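Local atomic coordinates of Bpsl2520 (Burkholderia pseudomallei K96243, PDB entry 6F03), a protein that is of unknown function but is a putatively exported, largely helical antigen of the DUF2059 family. Residues A55-A63 / F121-Q129; K42-I53 / Q129-S138. One frame throughout, in Å; residues are numbered along the deposited sequence.

Contact 1 (A55-A63 / F121-Q129)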
loop_
_atom_site.group_PDB
_atom_site.type_symbol
_atom_site.label_atom_id
_atom_site.label_comp_id
_atom_site.label_asym_id
_atom_site.label_seq_id
_atom_site.Cartn_x
_atom_site.Cartn_y
_atom_site.Cartn_z
ATOM N N ALA B 55 2.513 -2.213 20.523
ATOM C CA ALA B 55 2.224 -1.020 19.733
ATOM C C ALA B 55 3.472 -0.225 19.330
ATOM O O ALA B 55 3.463 0.335 18.223
ATOM C CB ALA B 55 1.238 -0.127 20.495
ATOM N N PRO B 56 4.542 -0.131 20.136
ATOM C CA PRO B 56 5.724 0.630 19.680
ATOM C C PRO B 56 6.339 0.078 18.409
ATOM O O PRO B 56 6.837 0.833 17.554
ATOM C CB PRO B 56 6.691 0.529 20.866
ATOM C CG PRO B 56 5.788 0.331 22.064
ATOM C CD PRO B 56 4.657 -0.540 21.552
ATOM N N LYS B 57 6.319 -1.238 18.255
ATOM C CA LYS B 57 6.808 -1.816 17.016
ATOM C C LYS B 57 5.984 -1.317 15.834
ATOM O O LYS B 57 6.537 -0.985 14.778
ATOM C CB LYS B 57 6.770 -3.334 17.132
ATOM C CG LYS B 57 7.305 -4.084 15.962
ATOM C CD LYS B 57 6.968 -5.543 16.148
ATOM C CE LYS B 57 7.759 -6.389 15.207
ATOM N NZ LYS B 57 9.151 -6.186 15.591
ATOM N N LEU B 58 4.658 -1.214 16.006
ATOM C CA LEU B 58 3.811 -0.721 14.918
ATOM C C LEU B 58 4.094 0.748 14.592
ATOM O O LEU B 58 4.095 1.139 13.421
ATOM C CB LEU B 58 2.331 -0.903 15.273
ATOM C CG LEU B 58 1.872 -2.300 15.699
ATOM C CD1 LEU B 58 0.382 -2.293 16.112
ATOM C CD2 LEU B 58 2.144 -3.338 14.623
ATOM N N VAL B 59 4.301 1.587 15.609
ATOM C CA VAL B 59 4.693 2.964 15.357
ATOM C C VAL B 59 5.979 3.000 14.534
ATOM O O VAL B 59 6.089 3.738 13.552
ATOM C CB VAL B 59 4.847 3.737 16.680
ATOM C CG1 VAL B 59 5.596 5.085 16.429
ATOM C CG2 VAL B 59 3.472 3.991 17.304
ATOM N N SER B 60 6.964 2.187 14.923
ATOM C CA SER B 60 8.238 2.158 14.214
ATOM C C SER B 60 8.034 1.867 12.728
ATOM O O SER B 60 8.653 2.512 11.867
ATOM C CB SER B 60 9.162 1.128 14.874
ATOM O OG SER B 60 10.317 0.921 14.101
ATOM N N ALA B 61 7.120 0.944 12.404
ATOM C CA ALA B 61 6.868 0.620 11.001
ATOM C C ALA B 61 6.162 1.755 10.268
ATOM O O ALA B 61 6.312 1.891 9.053
ATOM C CB ALA B 61 6.035 -0.652 10.886
ATOM N N ILE B 62 5.333 2.523 10.967
ATOM C CA ILE B 62 4.671 3.653 10.333
ATOM C C ILE B 62 5.666 4.768 10.065
ATOM O O ILE B 62 5.612 5.421 9.021
ATOM C CB ILE B 62 3.505 4.144 11.204
ATOM C CG1 ILE B 62 2.456 3.048 11.347
ATOM C CG2 ILE B 62 2.918 5.431 10.627
ATOM C CD1 ILE B 62 1.406 3.368 12.366
ATOM N N ALA B 63 6.571 5.021 11.012
ATOM C CA ALA B 63 7.602 6.032 10.800
ATOM C C ALA B 63 8.500 5.653 9.631
ATOM O O ALA B 63 8.822 6.498 8.773
ATOM C CB ALA B 63 8.450 6.211 12.062
ATOM N N PHE B 121 7.064 12.723 16.870
ATOM C CA PHE B 121 6.275 11.873 15.990
ATOM C C PHE B 121 5.821 10.615 16.718
ATOM O O PHE B 121 4.639 10.256 16.678
ATOM C CB PHE B 121 7.053 11.494 14.731
ATOM C CG PHE B 121 6.225 10.676 13.761
ATOM C CD1 PHE B 121 5.276 11.302 12.945
ATOM C CD2 PHE B 121 6.350 9.292 13.707
ATOM C CE1 PHE B 121 4.491 10.580 12.065
ATOM C CE2 PHE B 121 5.555 8.538 12.834
ATOM C CZ PHE B 121 4.619 9.194 12.006
ATOM N N THR B 122 6.754 9.931 17.392
ATOM C CA THR B 122 6.424 8.720 18.146
ATOM C C THR B 122 5.314 8.963 19.159
ATOM O O THR B 122 4.364 8.176 19.252
ATOM C CB THR B 122 7.681 8.198 18.839
ATOM O OG1 THR B 122 8.628 7.849 17.836
ATOM C CG2 THR B 122 7.371 6.954 19.682
ATOM N N ASN B 123 5.430 10.040 19.946
ATOM C CA ASN B 123 4.384 10.382 20.898
ATOM C C ASN B 123 3.055 10.568 20.194
ATOM O O ASN B 123 2.034 10.008 20.614
ATOM C CB ASN B 123 4.750 11.653 21.662
ATOM C CG ASN B 123 5.920 11.455 22.590
ATOM O OD1 ASN B 123 6.327 10.321 22.861
ATOM N ND2 ASN B 123 6.456 12.553 23.110
ATOM N N ASP B 124 3.060 11.327 19.092
ATOM C CA ASP B 124 1.818 11.611 18.391
ATOM C C ASP B 124 1.208 10.338 17.819
ATOM O O ASP B 124 -0.016 10.141 17.884
ATOM C CB ASP B 124 2.065 12.629 17.278
ATOM C CG ASP B 124 2.207 14.044 17.802
ATOM O OD1 ASP B 124 1.921 14.286 18.995
ATOM O OD2 ASP B 124 2.606 14.930 17.017
ATOM N N ALA B 125 2.048 9.436 17.304
ATOM C CA ALA B 125 1.526 8.176 16.788
ATOM C C ALA B 125 0.956 7.315 17.919
ATOM O O ALA B 125 -0.044 6.614 17.725
ATOM C CB ALA B 125 2.608 7.421 16.018
HETATM N N MSE B 126 1.538 7.385 19.111
HETATM C CA MSE B 126 0.926 6.688 20.240
HETATM C C MSE B 126 -0.456 7.286 20.552
HETATM O O MSE B 126 -1.434 6.561 20.653
HETATM C CB MSE B 126 1.813 6.734 21.478
HETATM C CG MSE B 126 1.343 5.766 22.552
HETATM SE SE MSE B 126 2.517 5.717 24.095
HETATM C CE MSE B 126 4.223 5.769 23.123
ATOM N N GLN B 127 -0.544 8.609 20.698
ATOM C CA GLN B 127 -1.854 9.214 20.920
ATOM C C GLN B 127 -2.834 8.852 19.802
ATOM O O GLN B 127 -4.020 8.630 20.058
ATOM C CB GLN B 127 -1.737 10.730 21.055
ATOM C CG GLN B 127 -3.083 11.414 21.253
ATOM C CD GLN B 127 -3.686 11.128 22.623
ATOM O OE1 GLN B 127 -4.719 10.445 22.739
ATOM N NE2 GLN B 127 -3.052 11.661 23.673
ATOM N N ALA B 128 -2.359 8.778 18.559
ATOM C CA ALA B 128 -3.256 8.399 17.471
ATOM C C ALA B 128 -3.770 6.969 17.636
ATOM O O ALA B 128 -4.927 6.681 17.316
ATOM C CB ALA B 128 -2.556 8.572 16.120
ATOM N N GLN B 129 -2.941 6.059 18.158
ATOM C CA GLN B 129 -3.421 4.697 18.391
ATOM C C GLN B 129 -4.481 4.660 19.485
ATOM O O GLN B 129 -5.515 3.993 19.329
ATOM C CB GLN B 129 -2.248 3.768 18.733
ATOM C CG GLN B 129 -1.301 3.501 17.557
ATOM C CD GLN B 129 -0.015 2.767 17.977
ATOM O OE1 GLN B 129 0.563 3.055 19.033
ATOM N NE2 GLN B 129 0.419 1.802 17.157
#
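The side-chain amide of Gln129 lies against the first turn of helix 55-63. Its OE1 is 3.5 Å from Val59 CG2 and 3.6 Å from Ala55 CB, so methyl groups meet it on this side. Its NE2 is 3.5 Å from Ala55 O, but the two do not form a hydrogen bond. That carbonyl accepts the helical bond from Val59 N. NE2 also lies 3.8 Å from Leu58 CB. The extended chain of Gln129 (chi2 170°) carries the amide across to the partner helix.

Val59 is the central knob. It sits in a hole formed by Thr122, Ala125, Met126 and Gln129, and Met126 is a selenomethionine. With CG1 anti to the backbone N (chi1 166°), the two methyls of Val59 divide the work. CG1 faces Thr122 and CG2 faces the amide of Gln129, while Ala125 CB meets both methyls, 3.8 Å from CG2. At the far end, Phe121 turns its ring toward helix 55-63. Ala63 CB approaches the ring obliquely, 3.8 Å from Phe121 CE2. Ile62 CG2 comes to the ring edge, near its plane.

The helix segments cross at 119°, with their axes 9.9 Å apart. Leu172 of the second subunit packs on Phe121 and Ala125, and Tyr176 of that subunit meets the Phe121 ring edge-to-face. No hydrogen bond joins the two segments. They are thus joined by shape and apolar burial, and the Gln129 amide makes only van der Waals contacts on the side facing helix 55-63.

Contact 2 (K42-I53 / Q129-S138)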
loop_
_atom_site.group_PDB
_atom_site.type_symbol
_atom_site.label_atom_id
_atom_site.label_comp_id
_atom_site.label_asym_id
_atom_site.label_seq_id
_atom_site.Cartn_x
_atom_site.Cartn_y
_atom_site.Cartn_z
ATOM N N LYS B 42 -11.550 3.168 30.218
ATOM C CA LYS B 42 -11.254 2.835 28.830
ATOM C C LYS B 42 -9.783 3.089 28.495
ATOM O O LYS B 42 -9.152 2.274 27.814
ATOM C CB LYS B 42 -12.175 3.617 27.895
ATOM C CG LYS B 42 -12.103 3.150 26.445
ATOM C CD LYS B 42 -13.270 3.705 25.636
ATOM C CE LYS B 42 -13.334 3.039 24.281
ATOM N NZ LYS B 42 -14.459 3.547 23.450
ATOM N N LYS B 43 -9.219 4.209 28.962
ATOM C CA LYS B 43 -7.806 4.480 28.719
ATOM C C LYS B 43 -6.927 3.360 29.268
ATOM O O LYS B 43 -6.031 2.857 28.577
ATOM C CB LYS B 43 -7.410 5.825 29.331
ATOM C CG LYS B 43 -5.956 6.240 29.029
ATOM C CD LYS B 43 -5.589 7.594 29.648
ATOM C CE LYS B 43 -4.084 7.891 29.541
ATOM N NZ LYS B 43 -3.561 8.034 28.154
ATOM N N ALA B 44 -7.173 2.950 30.515
ATOM C CA ALA B 44 -6.362 1.892 31.106
ATOM C C ALA B 44 -6.520 0.581 30.351
ATOM O O ALA B 44 -5.566 -0.187 30.236
ATOM C CB ALA B 44 -6.723 1.710 32.580
ATOM N N ALA B 45 -7.705 0.308 29.813
ATOM C CA ALA B 45 -7.869 -0.914 29.032
ATOM C C ALA B 45 -7.082 -0.835 27.732
ATOM O O ALA B 45 -6.415 -1.799 27.335
ATOM C CB ALA B 45 -9.357 -1.168 28.761
ATOM N N ILE B 46 -7.112 0.324 27.074
ATOM C CA ILE B 46 -6.374 0.476 25.832
ATOM C C ILE B 46 -4.878 0.385 26.084
ATOM O O ILE B 46 -4.133 -0.206 25.287
ATOM C CB ILE B 46 -6.760 1.785 25.131
ATOM C CG1 ILE B 46 -8.191 1.670 24.595
ATOM C CG2 ILE B 46 -5.772 2.077 24.038
ATOM C CD1 ILE B 46 -8.830 3.006 24.149
ATOM N N LYS B 47 -4.407 0.976 27.175
ATOM C CA LYS B 47 -2.990 0.855 27.488
ATOM C C LYS B 47 -2.568 -0.614 27.577
ATOM O O LYS B 47 -1.503 -0.986 27.074
ATOM C CB LYS B 47 -2.679 1.615 28.781
ATOM C CG LYS B 47 -1.230 1.517 29.239
ATOM C CD LYS B 47 -1.079 2.186 30.585
ATOM C CE LYS B 47 0.322 2.054 31.126
ATOM N NZ LYS B 47 0.285 2.108 32.619
ATOM N N ASP B 48 -3.380 -1.465 28.218
ATOM C CA ASP B 48 -3.057 -2.891 28.243
ATOM C C ASP B 48 -3.145 -3.525 26.854
ATOM O O ASP B 48 -2.319 -4.377 26.506
ATOM C CB ASP B 48 -3.943 -3.631 29.238
ATOM C CG ASP B 48 -3.534 -3.366 30.683
ATOM O OD1 ASP B 48 -2.436 -2.798 30.892
ATOM O OD2 ASP B 48 -4.290 -3.749 31.607
ATOM N N LEU B 49 -4.117 -3.119 26.034
ATOM C CA LEU B 49 -4.194 -3.677 24.687
ATOM C C LEU B 49 -2.971 -3.288 23.865
ATOM O O LEU B 49 -2.391 -4.124 23.173
ATOM C CB LEU B 49 -5.474 -3.228 23.987
ATOM C CG LEU B 49 -5.631 -3.788 22.568
ATOM C CD1 LEU B 49 -5.413 -5.261 22.583
ATOM C CD2 LEU B 49 -6.999 -3.491 22.001
ATOM N N LEU B 50 -2.579 -2.008 23.915
ATOM C CA LEU B 50 -1.407 -1.543 23.169
ATOM C C LEU B 50 -0.143 -2.307 23.567
ATOM O O LEU B 50 0.690 -2.639 22.714
ATOM C CB LEU B 50 -1.222 -0.039 23.388
ATOM C CG LEU B 50 -2.307 0.845 22.728
ATOM C CD1 LEU B 50 -2.064 2.325 22.996
ATOM C CD2 LEU B 50 -2.381 0.556 21.236
ATOM N N ASP B 51 0.024 -2.584 24.858
ATOM C CA ASP B 51 1.148 -3.405 25.307
ATOM C C ASP B 51 1.099 -4.813 24.700
ATOM O O ASP B 51 2.123 -5.356 24.277
ATOM C CB ASP B 51 1.144 -3.466 26.836
ATOM C CG ASP B 51 2.291 -4.270 27.396
ATOM O OD1 ASP B 51 3.449 -3.794 27.278
ATOM O OD2 ASP B 51 2.030 -5.367 27.967
ATOM N N ALA B 52 -0.088 -5.415 24.639
ATOM C CA ALA B 52 -0.202 -6.789 24.162
ATOM C C ALA B 52 0.053 -6.912 22.659
ATOM O O ALA B 52 0.462 -7.981 22.190
ATOM C CB ALA B 52 -1.592 -7.356 24.513
ATOM N N ILE B 53 -0.215 -5.868 21.873
ATOM C CA ILE B 53 0.043 -5.971 20.439
ATOM C C ILE B 53 1.415 -5.402 20.088
ATOM O O ILE B 53 1.738 -5.226 18.907
ATOM C CB ILE B 53 -1.066 -5.272 19.629
ATOM C CG1 ILE B 53 -1.067 -3.760 19.887
ATOM C CG2 ILE B 53 -2.438 -5.863 19.976
ATOM C CD1 ILE B 53 -2.080 -2.970 18.990
ATOM N N GLN B 129 -2.941 6.059 18.158
ATOM C CA GLN B 129 -3.421 4.697 18.391
ATOM C C GLN B 129 -4.481 4.660 19.485
ATOM O O GLN B 129 -5.515 3.993 19.329
ATOM C CB GLN B 129 -2.248 3.768 18.733
ATOM C CG GLN B 129 -1.301 3.501 17.557
ATOM C CD GLN B 129 -0.015 2.767 17.977
ATOM O OE1 GLN B 129 0.563 3.055 19.033
ATOM N NE2 GLN B 129 0.419 1.802 17.157
ATOM N N TYR B 130 -4.265 5.375 20.596
ATOM C CA TYR B 130 -5.312 5.443 21.614
ATOM C C TYR B 130 -6.620 5.923 21.006
ATOM O O TYR B 130 -7.680 5.308 21.204
ATOM C CB TYR B 130 -4.913 6.383 22.760
ATOM C CG TYR B 130 -4.125 5.739 23.875
ATOM C CD1 TYR B 130 -2.726 5.615 23.800
ATOM C CD2 TYR B 130 -4.769 5.256 25.007
ATOM C CE1 TYR B 130 -1.992 5.016 24.836
ATOM C CE2 TYR B 130 -4.058 4.651 26.041
ATOM C CZ TYR B 130 -2.675 4.532 25.951
ATOM O OH TYR B 130 -1.988 3.935 26.986
ATOM N N ASP B 131 -6.558 7.043 20.273
ATOM C CA ASP B 131 -7.763 7.653 19.711
ATOM C C ASP B 131 -8.441 6.716 18.718
ATOM O O ASP B 131 -9.670 6.547 18.748
ATOM C CB ASP B 131 -7.415 8.995 19.053
ATOM C CG ASP B 131 -7.020 10.071 20.078
ATOM O OD1 ASP B 131 -7.396 9.924 21.268
ATOM O OD2 ASP B 131 -6.312 11.052 19.698
ATOM N N ALA B 132 -7.660 6.058 17.855
ATOM C CA ALA B 132 -8.283 5.143 16.902
ATOM C C ALA B 132 -8.992 3.980 17.618
ATOM O O ALA B 132 -10.112 3.608 17.244
ATOM C CB ALA B 132 -7.239 4.611 15.924
ATOM N N TYR B 133 -8.356 3.383 18.637
ATOM C CA TYR B 133 -9.018 2.274 19.328
ATOM C C TYR B 133 -10.250 2.742 20.084
ATOM O O TYR B 133 -11.276 2.060 20.082
ATOM C CB TYR B 133 -8.055 1.552 20.276
ATOM C CG TYR B 133 -7.270 0.502 19.531
ATOM C CD1 TYR B 133 -7.836 -0.742 19.246
ATOM C CD2 TYR B 133 -5.983 0.776 19.046
ATOM C CE1 TYR B 133 -7.126 -1.705 18.530
ATOM C CE2 TYR B 133 -5.268 -0.166 18.331
ATOM C CZ TYR B 133 -5.840 -1.403 18.073
ATOM O OH TYR B 133 -5.134 -2.334 17.345
ATOM N N ALA B 134 -10.176 3.906 20.730
ATOM C CA ALA B 134 -11.313 4.378 21.511
ATOM C C ALA B 134 -12.516 4.678 20.625
ATOM O O ALA B 134 -13.663 4.593 21.082
ATOM C CB ALA B 134 -10.916 5.621 22.313
ATOM N N LYS B 135 -12.262 5.080 19.380
ATOM C CA LYS B 135 -13.318 5.455 18.447
ATOM C C LYS B 135 -14.106 4.251 17.939
ATOM O O LYS B 135 -15.325 4.338 17.757
ATOM C CB LYS B 135 -12.702 6.215 17.278
ATOM C CG LYS B 135 -13.647 6.580 16.144
ATOM C CD LYS B 135 -12.841 7.345 15.084
ATOM C CE LYS B 135 -13.637 7.646 13.832
ATOM N NZ LYS B 135 -12.753 8.309 12.817
ATOM N N TYR B 136 -13.436 3.141 17.648
ATOM C CA TYR B 136 -14.119 2.028 17.000
ATOM C C TYR B 136 -14.488 0.888 17.955
ATOM O O TYR B 136 -15.263 0.007 17.574
ATOM C CB TYR B 136 -13.262 1.491 15.846
ATOM C CG TYR B 136 -13.150 2.450 14.688
ATOM C CD1 TYR B 136 -14.209 2.630 13.783
ATOM C CD2 TYR B 136 -11.996 3.200 14.499
ATOM C CE1 TYR B 136 -14.101 3.536 12.720
ATOM C CE2 TYR B 136 -11.886 4.087 13.444
ATOM C CZ TYR B 136 -12.935 4.247 12.561
ATOM O OH TYR B 136 -12.798 5.139 11.522
ATOM N N TYR B 137 -13.963 0.871 19.175
ATOM C CA TYR B 137 -14.200 -0.256 20.066
ATOM C C TYR B 137 -14.727 0.241 21.400
ATOM O O TYR B 137 -14.323 1.297 21.894
ATOM C CB TYR B 137 -12.927 -1.071 20.313
ATOM C CG TYR B 137 -12.412 -1.896 19.140
ATOM C CD1 TYR B 137 -13.115 -2.989 18.653
ATOM C CD2 TYR B 137 -11.201 -1.605 18.558
ATOM C CE1 TYR B 137 -12.620 -3.757 17.595
ATOM C CE2 TYR B 137 -10.702 -2.360 17.515
ATOM C CZ TYR B 137 -11.394 -3.431 17.035
ATOM O OH TYR B 137 -10.845 -4.185 15.995
ATOM N N SER B 138 -15.618 -0.544 21.995
ATOM C CA SER B 138 -16.037 -0.252 23.353
ATOM C C SER B 138 -14.992 -0.770 24.342
ATOM O O SER B 138 -14.139 -1.594 24.007
ATOM C CB SER B 138 -17.406 -0.888 23.637
ATOM O OG SER B 138 -17.294 -2.308 23.744
#
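The ring of Tyr130 is packed on both faces by helix 42-52. Leu50 CD1 makes a CH-pi contact with one face, 3.6 Å from the ring centroid. Lys43 NZ lies over the opposite face in a cation-pi contact, 4.3 Å from the centroid. The Lys43 chain is bent at its end (chi4 64°), which brings the ammonium over the ring. Lys43 O lies in the ring plane at the edge, 3.7 Å from Tyr130 CE2. Ile46 CG2 approaches obliquely, 3.5 Å from Tyr130 CD2. The whole side chain is a knob among Lys43, Ile46, Lys47 and Leu50.

The Tyr133 ring is met obliquely by Leu49, Leu50 and Ile53. Leu49 CD2 is 3.9 Å from its CE1. The Tyr133 hydroxyl is hydrogen-bonded to Gln161 NE2 of the second subunit. Ile46 CD1 rests on Ala134 CB at 3.8 Å.

Lys42 supplies the polar link. Its extended chain places NZ between two backbone carbonyls, giving hydrogen bonds of 2.7 Å to Ala134 O and 2.7 Å to Tyr137 O. NZ lies in the plane of each carbonyl, and at Ala134 O it sits on a lone pair. A positive charge here would probably be stabilised by the partial negative charge at the C-terminal end of helix 119-136.

The helix segments cross at 115°. Ile142 and Thr146 of helix 139-150 cover Ile46 and Leu49. Ala55 of helix 55-84 touches Leu50, and Ile38, in the loop before helix 40-52, packs on Tyr130 and Ala134. Contact 2 thus joins helix 40-52 to the C-terminal part of helix 119-136, with helices 139-150 and 55-84 packed against it.

From the N terminus, the chain first runs through helix 40-52, which supplies one side of contact 2. A short turn leads into helix 55-84, whose start supplies one side of contact 1. The chain then passes through helix 90-111 and returns in helix 119-136. The early part of that helix closes the loop of contact 1, and its later part closes the wider loop of contact 2. Contact 1 is therefore nested inside contact 2. Gln129 belongs to both. Their centres lie about 13 Å apart. The two contacts tie two successive helices to helix 119-136, and both also touch the second subunit.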